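Local structure of ornithine aminotransferase (Plasmodium falciparum, 3LG0) at residues Val142-Phe147 against Phe174-Tyr179; Leu349-Phe354 against Asp380-Leu385; Pro178-Glu183 against Val210-Tyr215. The protein probably transfers the delta-amino group of L-ornithine to 2-oxoglutarate with the help of pyridoxal 5'-phosphate, yielding L-glutamate and its 5-semialdehyde. All coordinates share one frame; numbering follows the deposited sequence.

Read from the N terminus, the chain first closes contact 1, where the edge strand 174-177 of one of the two seven-stranded sheets pairs in parallel with strand 139-143. Without leaving P178 and Y179, which belong to both, it turns into contact 3; this second loop runs through helix 182-189 and strand 194-199 and shuts at the turn before helix 215-226. The two are therefore consecutive and overlapping rather than nested, with centres 12 Å apart, and they touch through the sulfur of C143 and the hydroxyl of Y215. Contact 2 comes later and stands apart, touching neither contact 1 nor contact 3, and joins strands 349-354 and 382-385 of the other sheet.

Contact 1. Residues Val142-Phe147 against Phe174-Tyr179; sequences VCNNNF and FLKVPY
V142 pushes its two methyl groups into the shallow hollow between F174 and K176, the two residues that bracket L175 on the neighbouring strand. With CG1 anti to the carbonyl carbon (chi1 -72°), that methyl approaches the F174 ring obliquely, 3.9 Å from CD2 of F174, while CG2 of V142 rests on the methylene CG of K176. Beyond it the extended lysine chain crosses the N144 side chain at about a right angle, CD of K176 lying near OD1 of N144. C143 points to the other face of the sheet, shared with V177. Its sulfur is the bump here: SG of C143 approaches the edge of the Y179 ring in the ring plane, 3.8 Å from CD1 of Y179, a sulfur-aromatic contact. The hydroxyl of Y179 is held elsewhere, by the carbonyl of E200, and F197 and V199 of strand 194-199 pack against C143. Underneath runs parallel pairing: N of V142 donates to O of L175 (2.8 Å), and N of V177 to O of V142 (3.0 Å). Strand 174-177 thereby becomes an edge strand of a seven-stranded sheet of this aminotransferase. The two backbone bonds set the register, and the side chains probably contribute mostly through van der Waals packing: one face joins V142 to the F174 ring and the lysine methylenes, with the N144 amide beside them, and the other sets the C143 sulfur against the Y179 edge.

Contact 2. Residues Leu349-Phe354 against Asp380-Leu385; sequences LCAIEF and DKTVRL
The ring of F354 meets V383 obliquely, CE2 of F354 lying 3.7 Å from CG2 of V383, and its other neighbours are sorted by direction. Over one face sits CG2 of I352, from its own strand, offset toward the rim; at the edge, in the ring plane, lies the carbonyl oxygen of K381. That same oxygen accepts from N of F354 (2.8 Å), so the backbone bond and the ring edge share one carbonyl. The side chain of E353 runs alongside that of K381, OE2 of E353 against CD of K381, yet OE2 of E353 and NZ of K381 stay 5.1 Å apart; OE1 of E353 makes a salt bridge with R344 on strand 340-346. These groups decorate an antiparallel pair in the mixed sheet that also contains strands 340-346 and 373-378. C350 with L385 and I352 with V383 are hydrogen-bonded pairs, the straightest bond being N of V383 to O of I352 (2.9 Å, 174°). By contrast, N of L385 reaches O of C350 from above the carbonyl plane. On the face of I352 and L385, CG1 of I352 lies 3.6 Å from CD1 of L385, and helix 315-333 packs on C350 and L385. The reverse face holds A351 and T382: CG2 of T382, anti to the backbone N, touches CB of A351 at 3.5 Å. On this side the side chain of R384 is about 9 Å from that of K262, which by analogy with relatives probably carries the cofactor, although none is attached here.

Contact 3. Residues Pro178-Glu183 against Val210-Tyr215; sequences PYDDLE and VPSDSY
D180 grips S212 with both carboxylate oxygens while its CA sits over the face of the Y215 ring. OG of S212 donates to OD1 of D180 on the syn lone pair (2.7 Å), and N of S212 meets OD2 of D180 from above the carboxylate plane (2.8 Å). CA of D180 lies over the centre of the Y215 ring, a CH-pi contact 3.5 Å from the centroid, and the edge of that ring turns toward the face of Y179, planes at 58°. OH of Y179 comes 3.2 Å from CG of P211 and bonds to the carbonyl of E200. This is the tight part, and L182 shares in it, with CD2 of L182 3.4 Å from O of Y215 and 3.7 Å from CD1 of Y215. The fit thins only on the S214 side, where CD1 of L182 comes no closer than 4.3 Å to O of S214; S214 bonds weakly to S212 within its own segment. Two beta turns frame the whole, type II from P178 to D181 and type I from S212 to Y215. D181 closes the first and N-caps helix 182-189, its OD1 accepting from A184 N and weakly from E183 N; Y215, the last residue of the second, opens helix 215-226, and F197 of strand 194-199 packs against the Y215 side chain.

Contact 1. Residues Val142-Phe147 against Phe174-Tyr179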
ATOM      1  N   VAL A 142      23.064  -0.286  -6.194  1.00 34.39           N
ATOM      2  CA  VAL A 142      22.419  -1.358  -5.451  1.00 42.81           C
ATOM      3  C   VAL A 142      23.190  -2.649  -5.608  1.00 41.22           C
ATOM      4  O   VAL A 142      24.070  -2.759  -6.460  1.00 38.68           O
ATOM      5  CB  VAL A 142      20.995  -1.587  -5.936  1.00 39.63           C
ATOM      6  CG1 VAL A 142      20.109  -0.441  -5.486  1.00 28.40           C
ATOM      7  CG2 VAL A 142      20.977  -1.729  -7.458  1.00 44.25           C
ATOM      8  N   CYS A 143      22.866  -3.635  -4.785  1.00 41.52           N
ATOM      9  CA  CYS A 143      23.537  -4.918  -4.908  1.00 38.70           C
ATOM     10  C   CYS A 143      22.871  -5.840  -5.901  1.00 54.76           C
ATOM     11  O   CYS A 143      21.688  -5.699  -6.208  1.00 57.26           O
ATOM     12  CB  CYS A 143      23.696  -5.589  -3.570  1.00 35.85           C
ATOM     13  SG  CYS A 143      24.885  -4.718  -2.602  1.00 47.97           S
ATOM     14  N   ASN A 144      23.654  -6.805  -6.370  1.00 62.09           N
ATOM     15  CA  ASN A 144      23.363  -7.533  -7.597  1.00 72.63           C
ATOM     16  C   ASN A 144      22.167  -8.485  -7.573  1.00 77.37           C
ATOM     17  O   ASN A 144      21.248  -8.359  -8.390  1.00 87.62           O
ATOM     18  CB  ASN A 144      24.615  -8.281  -8.060  1.00 79.56           C
ATOM     19  CG  ASN A 144      24.919  -8.041  -9.520  1.00 71.84           C
ATOM     20  OD1 ASN A 144      24.012  -7.963 -10.347  1.00 80.39           O
ATOM     21  ND2 ASN A 144      26.199  -7.905  -9.845  1.00 76.00           N
ATOM     22  N   ASN A 145      22.177  -9.441  -6.653  1.00 63.28           N
ATOM     23  CA  ASN A 145      21.208 -10.535  -6.723  1.00 84.22           C
ATOM     24  C   ASN A 145      19.948 -10.264  -5.932  1.00 76.94           C
ATOM     25  O   ASN A 145      18.952 -10.975  -6.052  1.00 93.11           O
ATOM     26  CB  ASN A 145      21.836 -11.849  -6.250  1.00 74.22           C
ATOM     27  CG  ASN A 145      22.734 -12.477  -7.297  1.00 89.88           C
ATOM     28  OD1 ASN A 145      22.547 -12.266  -8.495  1.00 92.76           O
ATOM     29  ND2 ASN A 145      23.711 -13.260  -6.851  1.00 98.21           N
ATOM     30  N   ASN A 146      19.995  -9.224  -5.119  1.00 77.38           N
ATOM     31  CA  ASN A 146      18.942  -9.002  -4.155  1.00 82.29           C
ATOM     32  C   ASN A 146      18.186  -7.697  -4.375  1.00 86.48           C
ATOM     33  O   ASN A 146      17.002  -7.706  -4.722  1.00 85.98           O
ATOM     34  CB  ASN A 146      19.531  -9.063  -2.749  1.00 83.91           C
ATOM     35  CG  ASN A 146      18.509  -8.805  -1.680  1.00 76.22           C
ATOM     36  OD1 ASN A 146      17.897  -9.742  -1.164  1.00 62.28           O
ATOM     37  ND2 ASN A 146      18.308  -7.526  -1.339  1.00 67.11           N
ATOM     38  N   PHE A 147      18.866  -6.574  -4.168  1.00 73.51           N
ATOM     39  CA  PHE A 147      18.213  -5.281  -4.318  1.00 83.56           C
ATOM     40  C   PHE A 147      18.673  -4.596  -5.598  1.00 68.31           C
ATOM     41  O   PHE A 147      17.940  -3.796  -6.178  1.00 79.13           O
ATOM     42  CB  PHE A 147      18.465  -4.384  -3.092  1.00 90.52           C
ATOM     43  CG  PHE A 147      17.322  -3.445  -2.776  1.00 80.24           C
ATOM     44  CD1 PHE A 147      16.161  -3.916  -2.167  1.00 78.39           C
ATOM     45  CD2 PHE A 147      17.406  -2.094  -3.089  1.00 69.54           C
ATOM     46  CE1 PHE A 147      15.104  -3.056  -1.887  1.00 62.57           C
ATOM     47  CE2 PHE A 147      16.354  -1.226  -2.808  1.00 61.77           C
ATOM     48  CZ  PHE A 147      15.205  -1.707  -2.202  1.00 56.52           C
ATOM     49  N   PHE A 174      20.643   2.751 -12.047  1.00 50.27           N
ATOM     50  CA  PHE A 174      20.949   1.837 -10.973  1.00 55.97           C
ATOM     51  C   PHE A 174      22.212   1.067 -11.322  1.00 54.51           C
ATOM     52  O   PHE A 174      22.221   0.248 -12.243  1.00 67.64           O
ATOM     53  CB  PHE A 174      19.771   0.901 -10.711  1.00 59.59           C
ATOM     54  CG  PHE A 174      18.671   1.539  -9.917  1.00 46.30           C
ATOM     55  CD1 PHE A 174      17.564   2.070 -10.544  1.00 43.04           C
ATOM     56  CD2 PHE A 174      18.763   1.629  -8.544  1.00 41.17           C
ATOM     57  CE1 PHE A 174      16.561   2.660  -9.807  1.00 49.73           C
ATOM     58  CE2 PHE A 174      17.768   2.227  -7.812  1.00 33.42           C
ATOM     59  CZ  PHE A 174      16.668   2.736  -8.436  1.00 24.77           C
ATOM     60  N   LEU A 175      23.287   1.374 -10.606  1.00 46.65           N
ATOM     61  CA  LEU A 175      24.557   0.698 -10.797  1.00 46.70           C
ATOM     62  C   LEU A 175      24.578  -0.513  -9.893  1.00 49.23           C
ATOM     63  O   LEU A 175      24.333  -0.403  -8.694  1.00 52.97           O
ATOM     64  CB  LEU A 175      25.728   1.627 -10.446  1.00 50.77           C
ATOM     65  CG  LEU A 175      25.845   2.969 -11.183  1.00 57.92           C
ATOM     66  CD1 LEU A 175      27.060   3.738 -10.683  1.00 50.83           C
ATOM     67  CD2 LEU A 175      25.904   2.798 -12.696  1.00 57.25           C
ATOM     68  N   LYS A 176      24.876  -1.674 -10.462  1.00 56.46           N
ATOM     69  CA  LYS A 176      24.841  -2.913  -9.692  1.00 50.78           C
ATOM     70  C   LYS A 176      26.231  -3.436  -9.361  1.00 47.82           C
ATOM     71  O   LYS A 176      27.058  -3.632 -10.243  1.00 62.96           O
ATOM     72  CB  LYS A 176      24.021  -3.976 -10.426  1.00 49.32           C
ATOM     73  CG  LYS A 176      22.527  -3.677 -10.457  1.00 61.44           C
ATOM     74  CD  LYS A 176      21.703  -4.912 -10.804  1.00 77.14           C
ATOM     75  CE  LYS A 176      20.208  -4.600 -10.798  1.00 87.63           C
ATOM     76  NZ  LYS A 176      19.381  -5.813 -11.060  1.00 98.30           N
ATOM     77  N   VAL A 177      26.481  -3.647  -8.077  1.00 44.45           N
ATOM     78  CA  VAL A 177      27.706  -4.266  -7.620  1.00 44.00           C
ATOM     79  C   VAL A 177      27.404  -5.551  -6.851  1.00 53.45           C
ATOM     80  O   VAL A 177      26.306  -5.730  -6.328  1.00 51.37           O
ATOM     81  CB  VAL A 177      28.483  -3.332  -6.691  1.00 52.15           C
ATOM     82  CG1 VAL A 177      28.868  -2.054  -7.424  1.00 55.67           C
ATOM     83  CG2 VAL A 177      27.666  -3.035  -5.433  1.00 45.00           C
ATOM     84  N   PRO A 178      28.383  -6.458  -6.783  1.00 58.37           N
ATOM     85  CA  PRO A 178      28.199  -7.663  -5.971  1.00 51.25           C
ATOM     86  C   PRO A 178      28.100  -7.311  -4.495  1.00 46.92           C
ATOM     87  O   PRO A 178      28.715  -6.343  -4.052  1.00 49.19           O
ATOM     88  CB  PRO A 178      29.486  -8.459  -6.232  1.00 49.53           C
ATOM     89  CG  PRO A 178      29.969  -7.967  -7.558  1.00 53.16           C
ATOM     90  CD  PRO A 178      29.612  -6.508  -7.593  1.00 53.34           C
ATOM     91  N   TYR A 179      27.330  -8.100  -3.752  1.00 46.28           N
ATOM     92  CA  TYR A 179      27.220  -7.972  -2.311  1.00 38.53           C
ATOM     93  C   TYR A 179      28.538  -8.340  -1.636  1.00 46.81           C
ATOM     94  O   TYR A 179      29.266  -9.207  -2.113  1.00 49.23           O
ATOM     95  CB  TYR A 179      26.119  -8.916  -1.801  1.00 38.64           C
ATOM     96  CG  TYR A 179      25.660  -8.643  -0.379  1.00 36.40           C
ATOM     97  CD1 TYR A 179      24.963  -7.480  -0.063  1.00 27.96           C
ATOM     98  CD2 TYR A 179      25.895  -9.554   0.628  1.00 30.82           C
ATOM     99  CE1 TYR A 179      24.540  -7.227   1.228  1.00 31.98           C
ATOM    100  CE2 TYR A 179      25.471  -9.315   1.912  1.00 30.71           C
ATOM    101  CZ  TYR A 179      24.797  -8.149   2.211  1.00 32.64           C
ATOM    102  OH  TYR A 179      24.368  -7.910   3.502  1.00 38.04           O
TER

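Contact 2. Residues Leu349-Phe354 against Asp380-Leu385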
ATOM      1  N   LEU A 349      16.762 -14.770  11.735  1.00 31.22           N
ATOM      2  CA  LEU A 349      16.667 -14.686  10.290  1.00 30.05           C
ATOM      3  C   LEU A 349      17.514 -15.816   9.716  1.00 32.73           C
ATOM      4  O   LEU A 349      18.715 -15.675   9.539  1.00 38.13           O
ATOM      5  CB  LEU A 349      17.157 -13.319   9.790  1.00 32.34           C
ATOM      6  CG  LEU A 349      17.233 -13.120   8.271  1.00 36.37           C
ATOM      7  CD1 LEU A 349      15.927 -13.524   7.603  1.00 34.36           C
ATOM      8  CD2 LEU A 349      17.586 -11.690   7.915  1.00 29.29           C
ATOM      9  N   CYS A 350      16.885 -16.953   9.449  1.00 30.09           N
ATOM     10  CA  CYS A 350      17.622 -18.151   9.073  1.00 29.27           C
ATOM     11  C   CYS A 350      17.130 -18.729   7.767  1.00 37.56           C
ATOM     12  O   CYS A 350      16.057 -18.376   7.290  1.00 34.55           O
ATOM     13  CB  CYS A 350      17.502 -19.203  10.168  1.00 36.66           C
ATOM     14  SG  CYS A 350      17.777 -18.521  11.816  1.00 44.97           S
ATOM     15  N   ALA A 351      17.931 -19.621   7.193  1.00 35.32           N
ATOM     16  CA  ALA A 351      17.580 -20.291   5.953  1.00 28.82           C
ATOM     17  C   ALA A 351      18.410 -21.561   5.796  1.00 35.00           C
ATOM     18  O   ALA A 351      19.470 -21.700   6.398  1.00 36.11           O
ATOM     19  CB  ALA A 351      17.791 -19.357   4.774  1.00 30.40           C
ATOM     20  N   ILE A 352      17.908 -22.505   5.015  1.00 31.80           N
ATOM     21  CA  ILE A 352      18.715 -23.642   4.624  1.00 32.67           C
ATOM     22  C   ILE A 352      18.756 -23.613   3.121  1.00 29.26           C
ATOM     23  O   ILE A 352      17.715 -23.576   2.481  1.00 32.71           O
ATOM     24  CB  ILE A 352      18.123 -24.989   5.094  1.00 28.87           C
ATOM     25  CG1 ILE A 352      18.032 -25.044   6.617  1.00 32.13           C
ATOM     26  CG2 ILE A 352      18.981 -26.139   4.598  1.00 34.02           C
ATOM     27  CD1 ILE A 352      17.396 -26.326   7.136  1.00 32.19           C
ATOM     28  N   GLU A 353      19.950 -23.600   2.548  1.00 30.45           N
ATOM     29  CA  GLU A 353      20.073 -23.744   1.104  1.00 32.37           C
ATOM     30  C   GLU A 353      20.287 -25.218   0.768  1.00 36.00           C
ATOM     31  O   GLU A 353      21.071 -25.871   1.419  1.00 37.02           O
ATOM     32  CB  GLU A 353      21.228 -22.912   0.561  1.00 33.02           C
ATOM     33  CG  GLU A 353      21.518 -23.203  -0.893  1.00 37.59           C
ATOM     34  CD  GLU A 353      22.482 -22.223  -1.526  1.00 49.00           C
ATOM     35  OE1 GLU A 353      22.872 -21.237  -0.862  1.00 53.97           O
ATOM     36  OE2 GLU A 353      22.840 -22.432  -2.706  1.00 54.95           O
ATOM     37  N   PHE A 354      19.567 -25.728  -0.233  1.00 42.05           N
ATOM     38  CA  PHE A 354      19.648 -27.131  -0.644  1.00 36.32           C
ATOM     39  C   PHE A 354      20.352 -27.265  -1.987  1.00 39.16           C
ATOM     40  O   PHE A 354      20.368 -26.323  -2.775  1.00 41.51           O
ATOM     41  CB  PHE A 354      18.239 -27.746  -0.739  1.00 32.10           C
ATOM     42  CG  PHE A 354      17.561 -27.894   0.584  1.00 34.54           C
ATOM     43  CD1 PHE A 354      17.766 -29.031   1.359  1.00 28.02           C
ATOM     44  CD2 PHE A 354      16.753 -26.880   1.074  1.00 29.30           C
ATOM     45  CE1 PHE A 354      17.161 -29.153   2.592  1.00 28.28           C
ATOM     46  CE2 PHE A 354      16.152 -26.989   2.304  1.00 32.19           C
ATOM     47  CZ  PHE A 354      16.346 -28.133   3.068  1.00 38.79           C
ATOM     48  N   ASP A 380      15.186 -21.430  -6.421  1.00 63.70           N
ATOM     49  CA  ASP A 380      15.078 -22.871  -6.557  1.00 68.45           C
ATOM     50  C   ASP A 380      15.766 -23.634  -5.417  1.00 65.00           C
ATOM     51  O   ASP A 380      15.725 -24.858  -5.375  1.00 50.64           O
ATOM     52  CB  ASP A 380      15.692 -23.290  -7.894  1.00 86.77           C
ATOM     53  CG  ASP A 380      15.492 -22.246  -8.982  1.00103.69           C
ATOM     54  OD1 ASP A 380      14.405 -21.631  -9.021  1.00102.32           O
ATOM     55  OD2 ASP A 380      16.419 -22.045  -9.800  1.00109.68           O
ATOM     56  N   LYS A 381      16.398 -22.914  -4.497  1.00 55.13           N
ATOM     57  CA  LYS A 381      17.388 -23.538  -3.631  1.00 49.42           C
ATOM     58  C   LYS A 381      17.148 -23.378  -2.137  1.00 40.79           C
ATOM     59  O   LYS A 381      17.455 -24.277  -1.371  1.00 40.50           O
ATOM     60  CB  LYS A 381      18.777 -22.979  -3.955  1.00 61.16           C
ATOM     61  CG  LYS A 381      19.066 -22.787  -5.430  1.00 63.01           C
ATOM     62  CD  LYS A 381      20.331 -21.971  -5.632  1.00 63.31           C
ATOM     63  CE  LYS A 381      20.452 -21.486  -7.067  1.00 87.87           C
ATOM     64  NZ  LYS A 381      21.402 -20.342  -7.183  1.00 99.38           N
ATOM     65  N   THR A 382      16.627 -22.226  -1.723  1.00 43.23           N
ATOM     66  CA  THR A 382      16.654 -21.843  -0.318  1.00 37.88           C
ATOM     67  C   THR A 382      15.283 -21.844   0.352  1.00 41.83           C
ATOM     68  O   THR A 382      14.304 -21.399  -0.224  1.00 44.80           O
ATOM     69  CB  THR A 382      17.353 -20.466  -0.123  1.00 43.67           C
ATOM     70  OG1 THR A 382      18.702 -20.540  -0.600  1.00 34.69           O
ATOM     71  CG2 THR A 382      17.409 -20.105   1.339  1.00 43.39           C
ATOM     72  N   VAL A 383      15.231 -22.374   1.571  1.00 36.01           N
ATOM     73  CA  VAL A 383      14.016 -22.386   2.376  1.00 30.01           C
ATOM     74  C   VAL A 383      14.202 -21.396   3.521  1.00 33.60           C
ATOM     75  O   VAL A 383      15.231 -21.388   4.192  1.00 30.74           O
ATOM     76  CB  VAL A 383      13.715 -23.798   2.923  1.00 30.97           C
ATOM     77  CG1 VAL A 383      12.626 -23.757   3.981  1.00 36.84           C
ATOM     78  CG2 VAL A 383      13.318 -24.737   1.793  1.00 33.26           C
ATOM     79  N   ARG A 384      13.197 -20.552   3.725  1.00 35.31           N
ATOM     80  CA  ARG A 384      13.213 -19.509   4.744  1.00 31.08           C
ATOM     81  C   ARG A 384      12.876 -20.094   6.126  1.00 36.77           C
ATOM     82  O   ARG A 384      11.949 -20.891   6.280  1.00 31.90           O
ATOM     83  CB  ARG A 384      12.202 -18.427   4.336  1.00 37.97           C
ATOM     84  CG  ARG A 384      12.132 -17.196   5.220  1.00 46.01           C
ATOM     85  CD  ARG A 384      13.439 -16.429   5.231  1.00 49.56           C
ATOM     86  NE  ARG A 384      13.814 -15.873   3.926  1.00 51.35           N
ATOM     87  CZ  ARG A 384      13.522 -14.638   3.530  1.00 43.53           C
ATOM     88  NH1 ARG A 384      12.816 -13.846   4.313  1.00 39.61           N
ATOM     89  NH2 ARG A 384      13.918 -14.200   2.347  1.00 45.89           N
ATOM     90  N   LEU A 385      13.635 -19.723   7.140  1.00 30.31           N
ATOM     91  CA  LEU A 385      13.323 -20.168   8.485  1.00 33.43           C
ATOM     92  C   LEU A 385      13.264 -18.936   9.375  1.00 36.80           C
ATOM     93  O   LEU A 385      14.288 -18.502   9.902  1.00 39.61           O
ATOM     94  CB  LEU A 385      14.375 -21.164   8.991  1.00 37.04           C
ATOM     95  CG  LEU A 385      14.393 -22.531   8.310  1.00 33.02           C
ATOM     96  CD1 LEU A 385      15.607 -23.332   8.706  1.00 34.26           C
ATOM     97  CD2 LEU A 385      13.122 -23.302   8.612  1.00 33.35           C
TER

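Contact 3. Residues Pro178-Glu183 against Val210-Tyr215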
ATOM      1  N   PRO A 178      28.383  -6.458  -6.783  1.00 58.37           N
ATOM      2  CA  PRO A 178      28.199  -7.663  -5.971  1.00 51.25           C
ATOM      3  C   PRO A 178      28.100  -7.311  -4.495  1.00 46.92           C
ATOM      4  O   PRO A 178      28.715  -6.343  -4.052  1.00 49.19           O
ATOM      5  CB  PRO A 178      29.486  -8.459  -6.232  1.00 49.53           C
ATOM      6  CG  PRO A 178      29.969  -7.967  -7.558  1.00 53.16           C
ATOM      7  CD  PRO A 178      29.612  -6.508  -7.593  1.00 53.34           C
ATOM      8  N   TYR A 179      27.330  -8.100  -3.752  1.00 46.28           N
ATOM      9  CA  TYR A 179      27.220  -7.972  -2.311  1.00 38.53           C
ATOM     10  C   TYR A 179      28.538  -8.340  -1.636  1.00 46.81           C
ATOM     11  O   TYR A 179      29.266  -9.207  -2.113  1.00 49.23           O
ATOM     12  CB  TYR A 179      26.119  -8.916  -1.801  1.00 38.64           C
ATOM     13  CG  TYR A 179      25.660  -8.643  -0.379  1.00 36.40           C
ATOM     14  CD1 TYR A 179      24.963  -7.480  -0.063  1.00 27.96           C
ATOM     15  CD2 TYR A 179      25.895  -9.554   0.628  1.00 30.82           C
ATOM     16  CE1 TYR A 179      24.540  -7.227   1.228  1.00 31.98           C
ATOM     17  CE2 TYR A 179      25.471  -9.315   1.912  1.00 30.71           C
ATOM     18  CZ  TYR A 179      24.797  -8.149   2.211  1.00 32.64           C
ATOM     19  OH  TYR A 179      24.368  -7.910   3.502  1.00 38.04           O
ATOM     20  N   ASP A 180      28.829  -7.683  -0.517  1.00 43.04           N
ATOM     21  CA  ASP A 180      29.963  -8.046   0.331  1.00 43.49           C
ATOM     22  C   ASP A 180      31.307  -7.887  -0.384  1.00 59.08           C
ATOM     23  O   ASP A 180      32.277  -8.576  -0.058  1.00 49.29           O
ATOM     24  CB  ASP A 180      29.818  -9.478   0.833  1.00 42.46           C
ATOM     25  CG  ASP A 180      30.590  -9.727   2.118  1.00 47.80           C
ATOM     26  OD1 ASP A 180      31.289  -8.807   2.587  1.00 57.61           O
ATOM     27  OD2 ASP A 180      30.487 -10.842   2.672  1.00 58.18           O
ATOM     28  N   ASP A 181      31.349  -6.977  -1.357  1.00 46.35           N
ATOM     29  CA  ASP A 181      32.551  -6.711  -2.131  1.00 49.64           C
ATOM     30  C   ASP A 181      32.938  -5.228  -2.056  1.00 56.18           C
ATOM     31  O   ASP A 181      32.510  -4.427  -2.891  1.00 58.93           O
ATOM     32  CB  ASP A 181      32.330  -7.135  -3.583  1.00 54.60           C
ATOM     33  CG  ASP A 181      33.572  -6.965  -4.445  1.00 67.99           C
ATOM     34  OD1 ASP A 181      34.558  -6.367  -3.960  1.00 73.67           O
ATOM     35  OD2 ASP A 181      33.559  -7.429  -5.611  1.00 54.10           O
ATOM     36  N   LEU A 182      33.747  -4.872  -1.059  1.00 60.59           N
ATOM     37  CA  LEU A 182      34.161  -3.481  -0.854  1.00 55.36           C
ATOM     38  C   LEU A 182      34.927  -2.900  -2.047  1.00 67.85           C
ATOM     39  O   LEU A 182      34.869  -1.695  -2.309  1.00 68.05           O
ATOM     40  CB  LEU A 182      34.993  -3.356   0.418  1.00 46.95           C
ATOM     41  CG  LEU A 182      34.226  -3.557   1.723  1.00 50.51           C
ATOM     42  CD1 LEU A 182      35.173  -3.660   2.888  1.00 46.95           C
ATOM     43  CD2 LEU A 182      33.246  -2.422   1.936  1.00 59.28           C
ATOM     44  N   GLU A 183      35.637  -3.759  -2.772  1.00 72.78           N
ATOM     45  CA  GLU A 183      36.419  -3.313  -3.917  1.00 71.14           C
ATOM     46  C   GLU A 183      35.504  -2.834  -5.024  1.00 66.81           C
ATOM     47  O   GLU A 183      35.622  -1.704  -5.487  1.00 72.33           O
ATOM     48  CB  GLU A 183      37.313  -4.437  -4.448  1.00 82.38           C
ATOM     49  CG  GLU A 183      38.152  -5.135  -3.389  1.00 99.18           C
ATOM     50  CD  GLU A 183      39.018  -6.234  -3.975  1.00112.62           C
ATOM     51  OE1 GLU A 183      39.646  -5.994  -5.030  1.00104.97           O
ATOM     52  OE2 GLU A 183      39.070  -7.334  -3.380  1.00114.66           O
ATOM     53  N   VAL A 210      24.476 -13.436   4.558  1.00 36.57           N
ATOM     54  CA  VAL A 210      25.091 -12.658   5.627  1.00 39.72           C
ATOM     55  C   VAL A 210      26.440 -12.071   5.180  1.00 46.06           C
ATOM     56  O   VAL A 210      27.252 -12.762   4.561  1.00 40.90           O
ATOM     57  CB  VAL A 210      25.302 -13.536   6.882  1.00 39.56           C
ATOM     58  CG1 VAL A 210      25.832 -12.709   8.037  1.00 43.84           C
ATOM     59  CG2 VAL A 210      23.990 -14.220   7.286  1.00 33.18           C
ATOM     60  N   PRO A 211      26.689 -10.790   5.494  1.00 43.84           N
ATOM     61  CA  PRO A 211      27.942 -10.173   5.044  1.00 51.40           C
ATOM     62  C   PRO A 211      29.114 -10.539   5.960  1.00 43.23           C
ATOM     63  O   PRO A 211      28.897 -10.829   7.136  1.00 41.62           O
ATOM     64  CB  PRO A 211      27.657  -8.664   5.167  1.00 39.65           C
ATOM     65  CG  PRO A 211      26.356  -8.539   5.926  1.00 44.54           C
ATOM     66  CD  PRO A 211      25.945  -9.906   6.399  1.00 40.28           C
ATOM     67  N   SER A 212      30.336 -10.514   5.438  1.00 49.71           N
ATOM     68  CA  SER A 212      31.530 -10.593   6.293  1.00 58.33           C
ATOM     69  C   SER A 212      31.533  -9.437   7.296  1.00 57.20           C
ATOM     70  O   SER A 212      31.092  -8.338   6.969  1.00 59.16           O
ATOM     71  CB  SER A 212      32.799 -10.548   5.448  1.00 57.80           C
ATOM     72  OG  SER A 212      32.843  -9.360   4.677  1.00 54.08           O
ATOM     73  N   ASP A 213      32.016  -9.684   8.511  1.00 56.58           N
ATOM     74  CA  ASP A 213      31.964  -8.683   9.584  1.00 68.92           C
ATOM     75  C   ASP A 213      32.605  -7.345   9.203  1.00 69.54           C
ATOM     76  O   ASP A 213      32.240  -6.294   9.740  1.00 65.59           O
ATOM     77  CB  ASP A 213      32.611  -9.225  10.863  1.00 71.67           C
ATOM     78  CG  ASP A 213      31.782 -10.308  11.515  1.00 82.73           C
ATOM     79  OD1 ASP A 213      30.538 -10.211  11.466  1.00 78.02           O
ATOM     80  OD2 ASP A 213      32.372 -11.255  12.077  1.00 87.62           O
ATOM     81  N   SER A 214      33.553  -7.394   8.273  1.00 46.17           N
ATOM     82  CA  SER A 214      34.264  -6.203   7.843  1.00 65.35           C
ATOM     83  C   SER A 214      33.439  -5.307   6.915  1.00 62.56           C
ATOM     84  O   SER A 214      33.669  -4.105   6.851  1.00 62.56           O
ATOM     85  CB  SER A 214      35.558  -6.605   7.135  1.00 57.40           C
ATOM     86  OG  SER A 214      35.277  -7.311   5.936  1.00 63.42           O
ATOM     87  N   TYR A 215      32.485  -5.897   6.201  1.00 54.48           N
ATOM     88  CA  TYR A 215      31.799  -5.223   5.101  1.00 58.63           C
ATOM     89  C   TYR A 215      31.167  -3.877   5.456  1.00 54.01           C
ATOM     90  O   TYR A 215      31.506  -2.850   4.864  1.00 50.67           O
ATOM     91  CB  TYR A 215      30.743  -6.146   4.505  1.00 49.23           C
ATOM     92  CG  TYR A 215      30.077  -5.613   3.268  1.00 48.39           C
ATOM     93  CD1 TYR A 215      30.829  -5.227   2.169  1.00 49.47           C
ATOM     94  CD2 TYR A 215      28.692  -5.515   3.186  1.00 44.48           C
ATOM     95  CE1 TYR A 215      30.219  -4.742   1.016  1.00 47.79           C
ATOM     96  CE2 TYR A 215      28.076  -5.043   2.039  1.00 38.30           C
ATOM     97  CZ  TYR A 215      28.844  -4.659   0.957  1.00 42.49           C
ATOM     98  OH  TYR A 215      28.248  -4.193  -0.193  1.00 38.22           O
TER